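Long-range contact in hypothetical protein TM1553 (Thermotoga maritima, PDB 1VRM), which probably transfers FMN from FAD onto target proteins, as other flavin transferases of the ApbE family do: residues A[103-112]-A[157-165]. Sequence-based numbering, arbitrary orientation.
Sequences FDPTVGRLLE and GVKIDLGGI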
loop_
_atom_site.group_PDB
_atom_site.type_symbol
_atom_site.label_atom_id
_atom_site.label_comp_id
_atom_site.label_asym_id
_atom_site.label_seq_id
_atom_site.Cartn_x
_atom_site.Cartn_y
_atom_site.Cartn_z
ATOM N N PHE A 103 4.295 -7.371 -7.101
ATOM C CA PHE A 103 3.218 -7.181 -6.115
ATOM C C PHE A 103 2.388 -8.458 -6.176
ATOM O O PHE A 103 1.978 -8.871 -7.267
ATOM C CB PHE A 103 2.351 -5.963 -6.461
ATOM C CG PHE A 103 1.130 -5.848 -5.607
ATOM C CD1 PHE A 103 1.171 -5.214 -4.379
ATOM C CD2 PHE A 103 -0.059 -6.412 -6.016
ATOM C CE1 PHE A 103 0.011 -5.115 -3.611
ATOM C CE2 PHE A 103 -1.233 -6.323 -5.222
ATOM C CZ PHE A 103 -1.172 -5.716 -4.024
ATOM N N ASP A 104 2.150 -9.091 -5.034
ATOM C CA ASP A 104 1.298 -10.258 -5.014
ATOM C C ASP A 104 0.558 -10.309 -3.689
ATOM O O ASP A 104 1.209 -10.438 -2.663
ATOM C CB ASP A 104 2.147 -11.487 -5.200
ATOM C CG ASP A 104 1.323 -12.740 -5.491
ATOM O OD1 ASP A 104 0.220 -12.807 -4.942
ATOM O OD2 ASP A 104 1.749 -13.647 -6.282
ATOM N N PRO A 105 -0.785 -10.243 -3.726
ATOM C CA PRO A 105 -1.560 -10.238 -2.499
ATOM C C PRO A 105 -1.633 -11.624 -1.854
ATOM O O PRO A 105 -2.273 -11.766 -0.840
ATOM C CB PRO A 105 -2.928 -9.760 -2.964
ATOM C CG PRO A 105 -3.064 -10.286 -4.296
ATOM C CD PRO A 105 -1.677 -10.187 -4.898
ATOM N N THR A 106 -0.988 -12.637 -2.408
ATOM C CA THR A 106 -0.957 -13.938 -1.756
ATOM C C THR A 106 0.347 -14.245 -1.001
ATOM O O THR A 106 0.718 -15.387 -0.812
ATOM C CB THR A 106 -1.253 -15.062 -2.749
ATOM O OG1 THR A 106 -0.198 -15.103 -3.715
ATOM C CG2 THR A 106 -2.614 -14.843 -3.450
ATOM N N VAL A 107 1.017 -13.196 -0.554
ATOM C CA VAL A 107 2.132 -13.351 0.394
ATOM C C VAL A 107 1.669 -13.710 1.819
ATOM O O VAL A 107 2.500 -13.785 2.718
ATOM C CB VAL A 107 3.021 -12.060 0.449
ATOM C CG1 VAL A 107 3.806 -11.884 -0.858
ATOM C CG2 VAL A 107 2.197 -10.868 0.718
ATOM N N GLY A 108 0.376 -13.983 2.052
ATOM C CA GLY A 108 -0.108 -14.229 3.375
ATOM C C GLY A 108 0.585 -15.379 4.091
ATOM O O GLY A 108 0.944 -15.264 5.250
ATOM N N ARG A 109 0.747 -16.545 3.424
ATOM C CA ARG A 109 1.394 -17.666 4.084
ATOM C C ARG A 109 2.837 -17.329 4.499
ATOM O O ARG A 109 3.306 -17.771 5.546
ATOM C CB ARG A 109 1.382 -18.944 3.238
ATOM C CG ARG A 109 0.016 -19.575 3.053
ATOM C CD ARG A 109 -0.558 -20.208 4.258
ATOM N NE ARG A 109 0.267 -21.320 4.700
ATOM C CZ ARG A 109 0.182 -22.591 4.254
ATOM N NH1 ARG A 109 -0.696 -22.924 3.336
ATOM N NH2 ARG A 109 0.963 -23.535 4.793
ATOM N N LEU A 110 3.548 -16.594 3.648
ATOM C CA LEU A 110 4.911 -16.201 3.979
ATOM C C LEU A 110 4.941 -15.181 5.136
ATOM O O LEU A 110 5.760 -15.315 6.051
ATOM C CB LEU A 110 5.623 -15.626 2.746
ATOM C CG LEU A 110 6.074 -16.641 1.716
ATOM C CD1 LEU A 110 6.311 -15.926 0.419
ATOM C CD2 LEU A 110 7.344 -17.374 2.197
ATOM N N LEU A 111 4.047 -14.207 5.107
ATOM C CA LEU A 111 3.994 -13.188 6.206
ATOM C C LEU A 111 3.723 -13.913 7.522
ATOM O O LEU A 111 4.316 -13.624 8.539
ATOM C CB LEU A 111 2.966 -12.119 5.931
ATOM C CG LEU A 111 3.364 -11.244 4.742
ATOM C CD1 LEU A 111 2.205 -10.388 4.360
ATOM C CD2 LEU A 111 4.546 -10.377 5.067
ATOM N N GLU A 112 2.859 -14.914 7.477
ATOM C CA GLU A 112 2.487 -15.652 8.684
ATOM C C GLU A 112 3.718 -16.447 9.220
ATOM O O GLU A 112 4.056 -16.466 10.412
ATOM C CB GLU A 112 1.306 -16.523 8.277
ATOM C CG GLU A 112 0.562 -17.170 9.303
ATOM C CD GLU A 112 -0.512 -18.052 8.664
ATOM O OE1 GLU A 112 -0.171 -18.928 7.845
ATOM O OE2 GLU A 112 -1.680 -17.861 8.999
ATOM N N GLY A 157 -3.606 -23.683 -0.537
ATOM C CA GLY A 157 -3.359 -23.179 0.790
ATOM C C GLY A 157 -2.928 -21.736 0.813
ATOM O O GLY A 157 -2.455 -21.246 1.850
ATOM N N VAL A 158 -3.170 -20.989 -0.252
ATOM C CA VAL A 158 -2.718 -19.587 -0.224
ATOM C C VAL A 158 -3.593 -18.773 0.733
ATOM O O VAL A 158 -4.763 -19.103 0.979
ATOM C CB VAL A 158 -2.631 -18.889 -1.577
ATOM C CG1 VAL A 158 -1.742 -19.596 -2.553
ATOM C CG2 VAL A 158 -3.979 -18.658 -2.142
ATOM N N LYS A 159 -3.011 -17.701 1.244
ATOM C CA LYS A 159 -3.717 -16.741 2.034
ATOM C C LYS A 159 -3.466 -15.341 1.456
ATOM O O LYS A 159 -2.350 -14.990 1.082
ATOM C CB LYS A 159 -3.298 -16.772 3.481
ATOM C CG LYS A 159 -3.719 -18.093 4.196
ATOM C CD LYS A 159 -3.492 -17.981 5.668
ATOM C CE LYS A 159 -4.188 -19.059 6.514
ATOM N NZ LYS A 159 -4.032 -18.873 8.031
ATOM N N ILE A 160 -4.526 -14.559 1.412
ATOM C CA ILE A 160 -4.523 -13.189 0.853
ATOM C C ILE A 160 -4.124 -12.233 1.966
ATOM O O ILE A 160 -4.617 -12.327 3.097
ATOM C CB ILE A 160 -5.937 -12.841 0.356
ATOM C CG1 ILE A 160 -6.309 -13.749 -0.846
ATOM C CG2 ILE A 160 -6.063 -11.381 0.086
ATOM C CD1 ILE A 160 -7.765 -13.736 -1.236
ATOM N N ASP A 161 -3.250 -11.294 1.659
ATOM C CA ASP A 161 -2.946 -10.180 2.557
ATOM C C ASP A 161 -2.971 -8.918 1.681
ATOM O O ASP A 161 -2.275 -8.864 0.663
ATOM C CB ASP A 161 -1.580 -10.269 3.244
ATOM C CG ASP A 161 -1.365 -9.051 4.190
ATOM O OD1 ASP A 161 -1.811 -9.082 5.367
ATOM O OD2 ASP A 161 -0.815 -8.030 3.731
ATOM N N LEU A 162 -3.792 -7.944 2.083
ATOM C CA LEU A 162 -4.025 -6.720 1.283
ATOM C C LEU A 162 -3.237 -5.515 1.817
ATOM O O LEU A 162 -3.496 -4.376 1.404
ATOM C CB LEU A 162 -5.533 -6.393 1.211
ATOM C CG LEU A 162 -6.393 -7.430 0.482
ATOM C CD1 LEU A 162 -7.843 -7.078 0.329
ATOM C CD2 LEU A 162 -5.828 -7.716 -0.927
ATOM N N GLY A 163 -2.238 -5.745 2.668
ATOM C CA GLY A 163 -1.535 -4.651 3.286
ATOM C C GLY A 163 -0.776 -3.800 2.260
ATOM O O GLY A 163 -0.445 -2.635 2.545
ATOM N N GLY A 164 -0.485 -4.352 1.075
ATOM C CA GLY A 164 0.274 -3.626 0.059
ATOM C C GLY A 164 -0.583 -2.705 -0.800
ATOM O O GLY A 164 -0.045 -1.959 -1.612
ATOM N N ILE A 165 -1.911 -2.752 -0.624
ATOM C CA ILE A 165 -2.838 -1.966 -1.426
ATOM C C ILE A 165 -3.932 -1.269 -0.600
ATOM O O ILE A 165 -4.593 -0.338 -1.080
ATOM C CB ILE A 165 -3.434 -2.867 -2.598
ATOM C CG1 ILE A 165 -4.104 -2.041 -3.676
ATOM C CG2 ILE A 165 -4.333 -3.988 -2.030
ATOM C CD1 ILE A 165 -4.535 -2.849 -4.884
HETATM O O HOH W 1 -0.160 -17.397 0.632
#
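R109 bends its chain at chi2 (-71°) and chi3, turning the guanidinium edge toward the backbone of G157. NH1 donates to G157 O at 2.8 Å along a nearly straight bond (164°); the oxygen lies almost in the guanidinium plane, though the donor stands 35° from the carbonyl plane. Within the bend, R109 CD rests 3.8 Å from K159 CG, the two chains crossing obliquely. K159 stays extended and presents NZ to the syn lone pair of E112 OE2, 2.7 Å away, in a salt bridge between side chains set roughly at right angles. Replacing R109 with an alanine would probably leave G157 O without this donor and the aliphatic part of K159 uncovered on that side. Water 1 accepts from R109 N and K159 N, tying the two backbones together.

Further along, D161 N donates to P105 O at 2.7 Å, while the first helical N-H, that of G108, gives K159 O a weak bond. Without a side chain, G108 lets that carbonyl come close. Backbone bonds thus join two irregular loops, and long side chains close one end. L111 CD1 packs 3.8 Å from D161 CG, and at the far end F103 CZ abuts I165 CB at 3.9 Å, with helices 83-98 and 272-296 covering the ring. D104 and D161 each close an Asx turn, OD1 of D104 gripping both N and OG1 of T106. D161 OD2 and D104 N also hold an unidentified molecule, perhaps from the crystallisation liquor, consistent with an ApbE-family pocket between these loops, which lead into helices 108-114 and 166-181.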